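Local coordinates for uncharacterized protein YbaA (Shigella flexneri, PDB 2OKQ), which is of unknown function but forms a two-chain assembly in which DUF1428-family subunits of ferredoxin-like topology join their sheets, at residues A[27-32]-A[130-135]; A[33-38]-A[89-94]; A[58-63]-A[96-101]. All blocks are in the same frame, centred on the assembly; numbering follows the deposited sequence. Where two conformers were deposited one is given.

Contact 1: A[27-32]-A[130-135]; sequences YVDGFV and MIYGGF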
ATOM      1  N   TYR A  27     -10.775   5.282   4.617  1.00 13.67           N
ATOM      2  CA  TYR A  27     -10.882   4.048   3.813  1.00 13.69           C
ATOM      3  C   TYR A  27      -9.782   4.027   2.765  1.00 13.14           C
ATOM      4  O   TYR A  27      -9.451   5.061   2.172  1.00 15.07           O
ATOM      5  CB  TYR A  27     -12.242   3.962   3.125  1.00 14.92           C
ATOM      6  CG  TYR A  27     -12.635   2.564   2.700  1.00 13.67           C
ATOM      7  CD1 TYR A  27     -13.294   1.733   3.599  1.00 14.56           C
ATOM      8  CD2 TYR A  27     -12.376   2.092   1.410  1.00 14.50           C
ATOM      9  CE1 TYR A  27     -13.696   0.453   3.244  1.00 12.94           C
ATOM     10  CE2 TYR A  27     -12.761   0.768   1.034  1.00 13.36           C
ATOM     11  CZ  TYR A  27     -13.439  -0.014   1.974  1.00 15.52           C
ATOM     12  OH  TYR A  27     -13.855  -1.286   1.697  1.00 16.19           O
ATOM     13  N   VAL A  28      -9.235   2.839   2.514  1.00 12.08           N
ATOM     14  CA  VAL A  28      -8.110   2.693   1.576  1.00 12.53           C
ATOM     15  C   VAL A  28      -8.367   1.551   0.621  1.00 13.50           C
ATOM     16  O   VAL A  28      -8.740   0.489   1.073  1.00 13.75           O
ATOM     17  CB  VAL A  28      -6.808   2.395   2.353  1.00 14.10           C
ATOM     18  CG1 VAL A  28      -5.680   2.027   1.385  1.00 13.38           C
ATOM     19  CG2 VAL A  28      -6.401   3.650   3.134  1.00 14.27           C
ATOM     20  N   ASP A  29      -8.146   1.763  -0.677  1.00 12.73           N
ATOM     21  CA  ASP A  29      -8.101   0.651  -1.631  1.00 13.80           C
ATOM     22  C   ASP A  29      -6.639   0.317  -1.800  1.00 13.59           C
ATOM     23  O   ASP A  29      -5.860   1.187  -2.156  1.00 14.14           O
ATOM     24  CB  ASP A  29      -8.676   1.068  -2.983  1.00 14.00           C
ATOM     25  CG  ASP A  29     -10.157   0.756  -3.105  1.00 16.84           C
ATOM     26  OD1 ASP A  29     -10.744   0.269  -2.115  1.00 15.33           O
ATOM     27  OD2 ASP A  29     -10.699   0.956  -4.202  1.00 17.46           O
ATOM     28  N   GLY A  30      -6.277  -0.919  -1.484  1.00 13.80           N
ATOM     29  CA  GLY A  30      -4.870  -1.359  -1.611  1.00 14.44           C
ATOM     30  C   GLY A  30      -4.682  -2.214  -2.844  1.00 15.47           C
ATOM     31  O   GLY A  30      -5.586  -2.999  -3.204  1.00 14.24           O
ATOM     32  N   PHE A  31      -3.530  -2.060  -3.510  1.00 15.67           N
ATOM     33  CA  PHE A  31      -3.232  -2.815  -4.738  1.00 15.63           C
ATOM     34  C   PHE A  31      -1.799  -3.318  -4.606  1.00 16.88           C
ATOM     35  O   PHE A  31      -0.928  -2.587  -4.119  1.00 17.49           O
ATOM     36  CB  PHE A  31      -3.287  -1.962  -6.022  1.00 15.28           C
ATOM     37  CG  PHE A  31      -4.588  -1.224  -6.274  1.00 17.69           C
ATOM     38  CD1 PHE A  31      -5.458  -1.646  -7.271  1.00 19.36           C
ATOM     39  CD2 PHE A  31      -4.900  -0.058  -5.572  1.00 20.00           C
ATOM     40  CE1 PHE A  31      -6.641  -0.920  -7.560  1.00 21.57           C
ATOM     41  CE2 PHE A  31      -6.080   0.653  -5.841  1.00 18.74           C
ATOM     42  CZ  PHE A  31      -6.956   0.205  -6.829  1.00 19.82           C
ATOM     43  N   VAL A  32      -1.564  -4.564  -4.994  1.00 15.95           N
ATOM     44  CA  VAL A  32      -0.195  -5.063  -5.204  1.00 16.45           C
ATOM     45  C   VAL A  32      -0.192  -5.645  -6.603  1.00 16.30           C
ATOM     46  O   VAL A  32      -1.064  -6.444  -6.949  1.00 16.40           O
ATOM     47  CB  VAL A  32       0.247  -6.100  -4.171  1.00 16.20           C
ATOM     48  CG1 VAL A  32       1.778  -6.406  -4.310  1.00 18.17           C
ATOM     49  CG2 VAL A  32      -0.040  -5.616  -2.751  1.00 18.96           C
ATOM     50  N   MET A 130      -2.821  -9.075 -10.353  1.00 24.60           N
ATOM     51  CA  MET A 130      -3.032  -7.953  -9.425  1.00 23.23           C
ATOM     52  C   MET A 130      -3.840  -8.441  -8.214  1.00 22.37           C
ATOM     53  O   MET A 130      -4.797  -9.210  -8.373  1.00 22.96           O
ATOM     54  CB  MET A 130      -3.765  -6.814 -10.146  0.50 23.41           C
ATOM     55  CG  MET A 130      -4.074  -5.565  -9.297  0.50 23.54           C
ATOM     56  SD  MET A 130      -4.943  -4.265 -10.216  0.50 22.18           S
ATOM     57  CE  MET A 130      -6.527  -5.074 -10.485  0.50 22.27           C
ATOM     58  N   ILE A 131      -3.473  -8.020  -7.008  1.00 19.85           N
ATOM     59  CA  ILE A 131      -4.344  -8.272  -5.859  1.00 18.10           C
ATOM     60  C   ILE A 131      -4.892  -6.920  -5.394  1.00 18.26           C
ATOM     61  O   ILE A 131      -4.232  -5.900  -5.559  1.00 16.26           O
ATOM     62  CB  ILE A 131      -3.666  -9.052  -4.725  1.00 19.67           C
ATOM     63  CG1 ILE A 131      -2.476  -8.276  -4.121  1.00 19.00           C
ATOM     64  CG2 ILE A 131      -3.221 -10.436  -5.240  1.00 18.41           C
ATOM     65  CD1 ILE A 131      -1.769  -9.043  -2.957  1.00 23.03           C
ATOM     66  N   TYR A 132      -6.111  -6.932  -4.854  1.00 16.93           N
ATOM     67  CA  TYR A 132      -6.842  -5.677  -4.616  1.00 16.56           C
ATOM     68  C   TYR A 132      -7.826  -5.883  -3.492  1.00 15.64           C
ATOM     69  O   TYR A 132      -8.400  -6.957  -3.371  1.00 15.56           O
ATOM     70  CB  TYR A 132      -7.636  -5.293  -5.870  1.00 17.82           C
ATOM     71  CG  TYR A 132      -8.707  -4.253  -5.599  1.00 18.53           C
ATOM     72  CD1 TYR A 132      -8.365  -2.909  -5.433  1.00 16.71           C
ATOM     73  CD2 TYR A 132     -10.060  -4.618  -5.495  1.00 19.76           C
ATOM     74  CE1 TYR A 132      -9.350  -1.933  -5.183  1.00 19.80           C
ATOM     75  CE2 TYR A 132     -11.049  -3.656  -5.238  1.00 18.19           C
ATOM     76  CZ  TYR A 132     -10.685  -2.324  -5.090  1.00 19.49           C
ATOM     77  OH  TYR A 132     -11.640  -1.366  -4.841  1.00 18.17           O
ATOM     78  N   GLY A 133      -8.053  -4.845  -2.691  1.00 14.87           N
ATOM     79  CA  GLY A 133      -9.127  -4.904  -1.703  1.00 14.36           C
ATOM     80  C   GLY A 133      -9.370  -3.553  -1.086  1.00 13.87           C
ATOM     81  O   GLY A 133      -8.528  -2.648  -1.199  1.00 14.48           O
ATOM     82  N   GLY A 134     -10.545  -3.404  -0.488  1.00 13.76           N
ATOM     83  CA  GLY A 134     -10.880  -2.215   0.292  1.00 13.41           C
ATOM     84  C   GLY A 134     -10.661  -2.502   1.763  1.00 12.69           C
ATOM     85  O   GLY A 134     -11.049  -3.593   2.286  1.00 14.46           O
ATOM     86  N   PHE A 135     -10.086  -1.519   2.460  1.00 12.70           N
ATOM     87  CA  PHE A 135      -9.743  -1.683   3.864  1.00 12.44           C
ATOM     88  C   PHE A 135     -10.133  -0.450   4.680  1.00 13.72           C
ATOM     89  O   PHE A 135      -9.961   0.667   4.214  1.00 14.05           O
ATOM     90  CB  PHE A 135      -8.216  -1.867   4.042  1.00 13.32           C
ATOM     91  CG  PHE A 135      -7.646  -3.062   3.312  1.00 14.11           C
ATOM     92  CD1 PHE A 135      -7.424  -4.253   3.993  1.00 13.60           C
ATOM     93  CD2 PHE A 135      -7.348  -2.999   1.963  1.00 15.12           C
ATOM     94  CE1 PHE A 135      -6.881  -5.412   3.316  1.00 13.82           C
ATOM     95  CE2 PHE A 135      -6.819  -4.117   1.285  1.00 14.66           C
ATOM     96  CZ  PHE A 135      -6.589  -5.315   1.963  1.00 14.00           C
TER
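V32 and I131 pack side by side at one end of an antiparallel ladder, and closely: V32 CB lies 3.5 Å from I131 CG1, nearer than two carbons normally approach. I131 sets CG1 between its own N and carbonyl carbon (chi1 63°), which brings the branch against V32. Six backbone bonds tie the strands, from V28 N to F135 O (2.9 Å) to I131 N and V32 O (2.9 Å). On the opposite face F31 and Y132, with M130 at the margin, keep some solvent exposure; M130 SD stands at the F31 ring edge, 4.0 Å from CD1, a looser Met-aromatic contact. The F31 and Y132 rings meet obliquely, planes 47° apart, Y132 CD1 sitting over the F31 face 3.4 Å from CE1. D29 is buried under helix 100-111: Y132 OH donates to its OD2 at 2.6 Å from above the carboxylate plane, while R103 (salt bridge to OD1) and N107 hold the group in place. At the other end F135 O lies over one face of the Y27 ring, whose OH bonds to S68 of the second subunit. Since G134 and F135 pair with a strand of that subunit, the sheet continues across the interface, as expected of a dimeric alpha+beta barrel.

Contact 2: A[33-38]-A[89-94]; sequences VAVPAD and EVVFSW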
ATOM      1  N   VAL A  33       0.819  -5.254  -7.380  0.60 17.11           N
ATOM      2  CA  VAL A  33       0.861  -5.500  -8.810  0.60 18.69           C
ATOM      3  C   VAL A  33       2.236  -6.081  -9.175  0.60 19.45           C
ATOM      4  O   VAL A  33       3.242  -5.678  -8.595  0.60 18.24           O
ATOM      5  CB  VAL A  33       0.668  -4.154  -9.571  0.60 19.22           C
ATOM      6  CG1 VAL A  33       0.367  -4.386 -11.025  0.60 18.23           C
ATOM      7  CG2 VAL A  33      -0.462  -3.318  -8.947  0.60 19.93           C
ATOM      8  N   ALA A  34       2.273  -7.032 -10.113  1.00 20.99           N
ATOM      9  CA  ALA A  34       3.545  -7.427 -10.741  1.00 22.47           C
ATOM     10  C   ALA A  34       3.635  -6.675 -12.083  1.00 23.71           C
ATOM     11  O   ALA A  34       2.694  -6.699 -12.884  1.00 24.59           O
ATOM     12  CB  ALA A  34       3.587  -8.931 -10.946  1.00 22.90           C
ATOM     13  N   VAL A  35       4.722  -5.945 -12.294  1.00 25.04           N
ATOM     14  CA  VAL A  35       4.875  -5.136 -13.492  1.00 27.54           C
ATOM     15  C   VAL A  35       6.222  -5.503 -14.141  1.00 29.03           C
ATOM     16  O   VAL A  35       7.229  -5.575 -13.447  1.00 28.50           O
ATOM     17  CB  VAL A  35       4.858  -3.614 -13.150  1.00 27.71           C
ATOM     18  CG1 VAL A  35       5.069  -2.766 -14.379  1.00 29.28           C
ATOM     19  CG2 VAL A  35       3.541  -3.213 -12.458  1.00 28.18           C
ATOM     20  N   PRO A  36       6.238  -5.732 -15.475  0.60 30.05           N
ATOM     21  CA  PRO A  36       7.529  -5.947 -16.130  0.60 30.21           C
ATOM     22  C   PRO A  36       8.490  -4.789 -15.863  0.60 30.88           C
ATOM     23  O   PRO A  36       8.110  -3.619 -15.992  0.60 30.58           O
ATOM     24  CB  PRO A  36       7.152  -6.024 -17.617  0.60 30.07           C
ATOM     25  CG  PRO A  36       5.759  -6.551 -17.607  0.60 30.41           C
ATOM     26  CD  PRO A  36       5.124  -5.827 -16.437  0.60 29.89           C
ATOM     27  N   ALA A  37       9.719  -5.124 -15.478  1.00 31.59           N
ATOM     28  CA  ALA A  37      10.718  -4.121 -15.077  1.00 34.35           C
ATOM     29  C   ALA A  37      11.071  -3.088 -16.144  1.00 36.92           C
ATOM     30  O   ALA A  37      11.353  -1.919 -15.840  1.00 37.81           O
ATOM     31  CB  ALA A  37      11.971  -4.802 -14.545  1.00 34.23           C
ATOM     32  N   ASP A  38      11.042  -3.514 -17.399  1.00 39.55           N
ATOM     33  CA  ASP A  38      11.299  -2.616 -18.519  1.00 41.94           C
ATOM     34  C   ASP A  38      10.077  -1.751 -18.852  1.00 42.54           C
ATOM     35  O   ASP A  38      10.143  -0.894 -19.737  1.00 43.55           O
ATOM     36  CB  ASP A  38      11.709  -3.426 -19.752  1.00 42.86           C
ATOM     37  CG  ASP A  38      10.739  -4.546 -20.053  1.00 45.65           C
ATOM     38  OD1 ASP A  38       9.969  -4.428 -21.028  1.00 49.66           O
ATOM     39  OD2 ASP A  38      10.735  -5.539 -19.292  1.00 50.58           O
ATOM     40  N   GLU A  89       8.709  -6.714 -11.485  1.00 23.95           N
ATOM     41  CA  GLU A  89       8.951  -6.126 -10.159  1.00 24.25           C
ATOM     42  C   GLU A  89       7.609  -5.902  -9.489  1.00 22.84           C
ATOM     43  O   GLU A  89       6.602  -5.761 -10.178  1.00 23.77           O
ATOM     44  CB  GLU A  89       9.625  -4.761 -10.290  1.00 25.09           C
ATOM     45  CG  GLU A  89      11.052  -4.797 -10.865  1.00 30.15           C
ATOM     46  CD  GLU A  89      12.102  -5.156  -9.834  1.00 37.69           C
ATOM     47  OE1 GLU A  89      11.760  -5.660  -8.741  1.00 40.64           O
ATOM     48  OE2 GLU A  89      13.295  -4.937 -10.129  1.00 42.67           O
ATOM     49  N   VAL A  90       7.612  -5.847  -8.160  1.00 20.93           N
ATOM     50  CA  VAL A  90       6.373  -5.666  -7.383  1.00 18.53           C
ATOM     51  C   VAL A  90       6.104  -4.187  -7.167  1.00 17.97           C
ATOM     52  O   VAL A  90       7.015  -3.428  -6.842  1.00 16.69           O
ATOM     53  CB  VAL A  90       6.454  -6.375  -6.020  1.00 19.08           C
ATOM     54  CG1 VAL A  90       5.171  -6.117  -5.207  1.00 19.38           C
ATOM     55  CG2 VAL A  90       6.632  -7.891  -6.229  1.00 16.89           C
ATOM     56  N   VAL A  91       4.848  -3.774  -7.393  1.00 16.44           N
ATOM     57  CA  VAL A  91       4.425  -2.420  -7.074  1.00 17.06           C
ATOM     58  C   VAL A  91       3.441  -2.506  -5.900  1.00 16.66           C
ATOM     59  O   VAL A  91       2.575  -3.358  -5.906  1.00 16.35           O
ATOM     60  CB  VAL A  91       3.781  -1.741  -8.318  1.00 18.34           C
ATOM     61  CG1 VAL A  91       3.142  -0.403  -7.966  1.00 21.11           C
ATOM     62  CG2 VAL A  91       4.810  -1.549  -9.395  1.00 20.36           C
ATOM     63  N   PHE A  92       3.605  -1.611  -4.918  1.00 16.04           N
ATOM     64  CA  PHE A  92       2.750  -1.505  -3.738  1.00 15.01           C
ATOM     65  C   PHE A  92       2.088  -0.155  -3.898  1.00 14.61           C
ATOM     66  O   PHE A  92       2.777   0.856  -4.022  1.00 14.59           O
ATOM     67  CB  PHE A  92       3.603  -1.529  -2.453  1.00 15.52           C
ATOM     68  CG  PHE A  92       2.817  -1.444  -1.172  1.00 13.44           C
ATOM     69  CD1 PHE A  92       2.311  -2.595  -0.565  1.00 12.90           C
ATOM     70  CD2 PHE A  92       2.632  -0.215  -0.529  1.00 15.84           C
ATOM     71  CE1 PHE A  92       1.591  -2.514   0.641  1.00 15.30           C
ATOM     72  CE2 PHE A  92       1.916  -0.121   0.683  1.00 15.45           C
ATOM     73  CZ  PHE A  92       1.409  -1.273   1.282  1.00 14.47           C
ATOM     74  N   SER A  93       0.755  -0.133  -3.956  1.00 14.39           N
ATOM     75  CA  SER A  93       0.019   1.091  -4.247  0.60 14.08           C
ATOM     76  C   SER A  93      -1.279   1.161  -3.449  1.00 14.28           C
ATOM     77  O   SER A  93      -1.816   0.126  -3.028  1.00 14.33           O
ATOM     78  CB  SER A  93      -0.336   1.148  -5.739  0.60 15.02           C
ATOM     79  OG  SER A  93       0.821   1.143  -6.556  0.30 12.54           O
ATOM     80  N   TRP A  94      -1.791   2.379  -3.289  1.00 12.81           N
ATOM     81  CA  TRP A  94      -3.060   2.547  -2.621  1.00 12.46           C
ATOM     82  C   TRP A  94      -3.700   3.871  -3.005  1.00 13.02           C
ATOM     83  O   TRP A  94      -3.042   4.785  -3.552  1.00 14.34           O
ATOM     84  CB  TRP A  94      -2.920   2.448  -1.103  1.00 11.60           C
ATOM     85  CG  TRP A  94      -2.261   3.632  -0.455  1.00 11.53           C
ATOM     86  CD1 TRP A  94      -2.881   4.745   0.029  1.00 11.97           C
ATOM     87  CD2 TRP A  94      -0.861   3.803  -0.197  1.00 12.27           C
ATOM     88  NE1 TRP A  94      -1.955   5.614   0.542  1.00 14.33           N
ATOM     89  CE2 TRP A  94      -0.706   5.047   0.438  1.00 12.16           C
ATOM     90  CE3 TRP A  94       0.279   3.011  -0.435  1.00 13.35           C
ATOM     91  CZ2 TRP A  94       0.557   5.550   0.834  1.00 12.40           C
ATOM     92  CZ3 TRP A  94       1.549   3.519  -0.036  1.00 12.27           C
ATOM     93  CH2 TRP A  94       1.664   4.765   0.595  1.00 13.19           C
TER
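V33 and V35 face V91 and E89 in an antiparallel ladder built from two hydrogen-bonded pairs. V33 N gives to V91 O (3.0 Å) and V91 N returns to V33 O (2.8 Å); in the next such pair V35 N reaches E89 O at 2.8 Å and E89 N reaches V35 O at 2.7 Å. A34 and V90 lie between them as a non-hydrogen-bonded pair with side chains on the other face. The two short strands are strongly twisted, their directions 134° apart, and the ladder ends where 33-36 turns into the 3-10 segment at A37.

E89 marks that end. Its CB lies 4.0 Å from V35 O, the atom that accepts its own backbone N-H. With CG anti to the carbonyl carbon (chi1 -66°), the next methylene comes alongside A37 and touches its CB at 3.8 Å. The chain then bends at chi2 (-81°), and CD and its two oxygens leave 33-38 behind; the side chain also packs on W66 and A67 of strand 61-67. Further into the sheet the contact is wholly aliphatic: the V91 and V35 side chains cross at an angle, CG2 to CG2 3.7 Å, while V91 CB stands 4.1 Å from V33 CB.

Y43 of helix 40-56 covers the face carrying V33, V35 and V91, and strand 61-67 flanks 88-97 through W66. The opposite face turns to the second subunit, where V90 packs on F135 of that chain and F92 and W94 meet their own counterparts.

Contact 3: A[58-63]-A[96-101]; sequences GALRIV and EYPSKE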
ATOM      1  N   GLY A  58     -13.284  11.834  -5.981  1.00 22.92           N
ATOM      2  CA  GLY A  58     -13.353  11.884  -4.515  1.00 21.61           C
ATOM      3  C   GLY A  58     -12.174  11.274  -3.747  1.00 19.70           C
ATOM      4  O   GLY A  58     -12.144  11.330  -2.508  1.00 19.40           O
ATOM      5  N   ALA A  59     -11.229  10.672  -4.467  1.00 20.03           N
ATOM      6  CA  ALA A  59      -9.987  10.192  -3.828  1.00 18.00           C
ATOM      7  C   ALA A  59      -9.174  11.330  -3.221  1.00 18.69           C
ATOM      8  O   ALA A  59      -9.079  12.423  -3.806  1.00 19.11           O
ATOM      9  CB  ALA A  59      -9.138   9.426  -4.813  1.00 16.83           C
ATOM     10  N   LEU A  60      -8.572  11.058  -2.061  1.00 16.41           N
ATOM     11  CA  LEU A  60      -7.758  12.040  -1.346  1.00 17.74           C
ATOM     12  C   LEU A  60      -6.319  12.001  -1.843  1.00 17.63           C
ATOM     13  O   LEU A  60      -5.651  13.043  -1.892  1.00 18.83           O
ATOM     14  CB  LEU A  60      -7.777  11.770   0.160  1.00 18.09           C
ATOM     15  CG  LEU A  60      -9.141  11.819   0.842  1.00 19.69           C
ATOM     16  CD1 LEU A  60      -9.051  11.198   2.211  1.00 20.34           C
ATOM     17  CD2 LEU A  60      -9.677  13.255   0.953  1.00 23.92           C
ATOM     18  N   ARG A  61      -5.847  10.820  -2.231  1.00 16.55           N
ATOM     19  CA  ARG A  61      -4.426  10.662  -2.532  1.00 15.75           C
ATOM     20  C   ARG A  61      -4.249   9.356  -3.255  1.00 15.71           C
ATOM     21  O   ARG A  61      -4.976   8.390  -2.971  1.00 16.44           O
ATOM     22  CB  ARG A  61      -3.633  10.655  -1.218  1.00 15.74           C
ATOM     23  CG  ARG A  61      -2.114  10.627  -1.400  1.00 16.21           C
ATOM     24  CD  ARG A  61      -1.456  10.487  -0.037  1.00 16.42           C
ATOM     25  NE  ARG A  61       0.005  10.466  -0.129  1.00 15.96           N
ATOM     26  CZ  ARG A  61       0.765   9.917   0.808  1.00 16.75           C
ATOM     27  NH1 ARG A  61       0.187   9.337   1.877  1.00 17.62           N
ATOM     28  NH2 ARG A  61       2.087   9.909   0.673  1.00 14.33           N
ATOM     29  N   ILE A  62      -3.312   9.315  -4.201  1.00 15.75           N
ATOM     30  CA  ILE A  62      -3.018   8.089  -4.943  1.00 16.92           C
ATOM     31  C   ILE A  62      -1.508   7.938  -4.864  1.00 15.95           C
ATOM     32  O   ILE A  62      -0.781   8.882  -5.191  1.00 15.80           O
ATOM     33  CB  ILE A  62      -3.434   8.170  -6.447  1.00 17.87           C
ATOM     34  CG1 ILE A  62      -4.946   8.241  -6.616  1.00 21.19           C
ATOM     35  CG2 ILE A  62      -2.956   6.923  -7.215  1.00 18.52           C
ATOM     36  CD1 ILE A  62      -5.586   9.654  -6.337  1.00 24.70           C
ATOM     37  N   VAL A  63      -1.049   6.777  -4.401  1.00 14.79           N
ATOM     38  CA  VAL A  63       0.388   6.558  -4.215  1.00 14.04           C
ATOM     39  C   VAL A  63       0.779   5.247  -4.887  1.00 15.08           C
ATOM     40  O   VAL A  63       0.109   4.253  -4.720  1.00 15.42           O
ATOM     41  CB  VAL A  63       0.785   6.496  -2.692  1.00 13.31           C
ATOM     42  CG1 VAL A  63       2.283   6.429  -2.550  1.00 15.32           C
ATOM     43  CG2 VAL A  63       0.256   7.702  -1.874  1.00 12.46           C
ATOM     44  N   GLU A  96      -6.424   6.657  -1.128  1.00 13.27           N
ATOM     45  CA  GLU A  96      -7.042   7.046   0.121  1.00 13.08           C
ATOM     46  C   GLU A  96      -8.372   7.719  -0.159  1.00 14.46           C
ATOM     47  O   GLU A  96      -8.461   8.507  -1.099  1.00 14.69           O
ATOM     48  CB  GLU A  96      -6.133   8.025   0.850  1.00 13.21           C
ATOM     49  CG  GLU A  96      -4.748   7.379   1.189  1.00 13.84           C
ATOM     50  CD  GLU A  96      -3.890   8.217   2.110  1.00 13.95           C
ATOM     51  OE1 GLU A  96      -4.429   9.021   2.909  1.00 15.73           O
ATOM     52  OE2 GLU A  96      -2.635   8.063   2.062  1.00 14.33           O
ATOM     53  N   TYR A  97      -9.367   7.410   0.669  1.00 14.14           N
ATOM     54  CA  TYR A  97     -10.739   7.938   0.519  1.00 15.39           C
ATOM     55  C   TYR A  97     -11.266   8.402   1.872  1.00 15.65           C
ATOM     56  O   TYR A  97     -10.851   7.877   2.921  1.00 14.85           O
ATOM     57  CB  TYR A  97     -11.670   6.828  -0.020  1.00 15.83           C
ATOM     58  CG  TYR A  97     -11.425   6.477  -1.477  1.00 16.84           C
ATOM     59  CD1 TYR A  97     -11.856   7.321  -2.495  1.00 16.03           C
ATOM     60  CD2 TYR A  97     -10.758   5.293  -1.825  1.00 16.27           C
ATOM     61  CE1 TYR A  97     -11.641   7.006  -3.845  1.00 16.30           C
ATOM     62  CE2 TYR A  97     -10.550   4.950  -3.165  1.00 15.67           C
ATOM     63  CZ  TYR A  97     -10.989   5.837  -4.170  1.00 16.29           C
ATOM     64  OH  TYR A  97     -10.776   5.549  -5.483  1.00 16.91           O
ATOM     65  N   PRO A  98     -12.212   9.366   1.869  1.00 16.80           N
ATOM     66  CA  PRO A  98     -12.792   9.837   3.117  1.00 17.20           C
ATOM     67  C   PRO A  98     -13.767   8.845   3.751  1.00 17.82           C
ATOM     68  O   PRO A  98     -14.074   8.983   4.917  1.00 18.07           O
ATOM     69  CB  PRO A  98     -13.513  11.136   2.701  1.00 19.27           C
ATOM     70  CG  PRO A  98     -13.878  10.928   1.277  1.00 19.56           C
ATOM     71  CD  PRO A  98     -12.773  10.061   0.692  1.00 17.27           C
ATOM     72  N   SER A  99     -14.253   7.853   2.988  1.00 17.05           N
ATOM     73  CA  SER A  99     -15.213   6.866   3.512  1.00 15.98           C
ATOM     74  C   SER A  99     -15.356   5.757   2.499  1.00 14.75           C
ATOM     75  O   SER A  99     -15.020   5.952   1.347  1.00 15.20           O
ATOM     76  CB  SER A  99     -16.606   7.500   3.649  1.00 16.66           C
ATOM     77  OG  SER A  99     -17.051   7.980   2.389  1.00 17.06           O
ATOM     78  N   LYS A 100     -15.921   4.632   2.928  1.00 14.86           N
ATOM     79  CA  LYS A 100     -16.248   3.540   1.989  1.00 16.22           C
ATOM     80  C   LYS A 100     -17.242   4.014   0.942  1.00 16.31           C
ATOM     81  O   LYS A 100     -17.145   3.647  -0.230  1.00 16.78           O
ATOM     82  CB  LYS A 100     -16.820   2.317   2.687  1.00 16.26           C
ATOM     83  CG  LYS A 100     -17.018   1.146   1.692  1.00 17.23           C
ATOM     84  CD  LYS A 100     -17.365  -0.180   2.391  1.00 19.07           C
ATOM     85  CE  LYS A 100     -17.403  -1.317   1.338  1.00 22.20           C
ATOM     86  NZ  LYS A 100     -18.467  -1.115   0.231  1.00 20.50           N
ATOM     87  N   GLU A 101     -18.186   4.856   1.351  0.60 16.45           N
ATOM     88  CA  GLU A 101     -19.220   5.309   0.415  0.60 17.21           C
ATOM     89  C   GLU A 101     -18.630   6.128  -0.746  0.60 17.47           C
ATOM     90  O   GLU A 101     -19.049   5.966  -1.906  0.60 17.23           O
ATOM     91  CB  GLU A 101     -20.327   6.052   1.176  0.60 17.71           C
ATOM     92  CG  GLU A 101     -21.117   5.160   2.170  0.60 17.65           C
ATOM     93  CD  GLU A 101     -20.395   4.829   3.510  0.60 20.28           C
ATOM     94  OE1 GLU A 101     -19.380   5.460   3.885  0.60 15.61           O
ATOM     95  OE2 GLU A 101     -20.861   3.898   4.209  0.60 26.97           O
TER
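G58 meets P98 through its carbonyl, with G58 O 3.5 Å from P98 CD. Its positive phi belongs to the Schellman motif that closes helix 40-56 and turns the chain toward the sheet. A59 follows, its CB 3.6 Å from CE1 of the Y97 ring. L60 then joins the two segments by both backbone and side chain. Its N gives a short bond to E96 O (2.7 Å), with the donor tilted 29° from the carbonyl plane, and its CD1 lies 3.6 Å from Y97 C, while CG faces the P98 ring. R61 O accepts E96 N at 2.9 Å, whereas R61 N is buried without a partner. The R61 side chain runs fully extended beside E96, and NH1 donates to OE2 at 3.1 Å on its syn side. This salt bridge is bent (146° at the hydrogen), with the guanidinium and carboxylate planes 73° apart. V63 CG2 rests over one guanidinium face.

The same OE2 receives W94 NE1 and R61 of the second subunit, so two arginines and two glutamates interlock across the interface, the carboxylates probably offsetting the close like charges; R61 NE pairs with D140 of that subunit. Behind, A59 and Y97 pack on F54 of helix 40-56, Y97 also meets helix 100-111, which S99 caps at its N-terminus, and V63 carries strand 61-67 on beside 88-97.

In the fold
All three contacts belong to one antiparallel sheet, ordered 61-67, 88-97, 27-36, 131-140. Contacts 1 and 2 share strand 27-36, contacts 2 and 3 share strand 88-97, and F31 N to S93 O and V63 N to W94 O are probable bonds between neighbouring ladders. Contacts 1 and 2 are buried, whereas contact 3 is only partly so and lies across the chain's centre from contact 2. Chemistry follows place: contact 2 joins a regular backbone ladder to valine packing under helix 40-56, with E89 at its rim; contact 1 mixes aromatic rings with a buried carboxylate; contact 3 adds the R61-E96 ion pair to two backbone bonds and apolar packing. Each also reaches the second subunit.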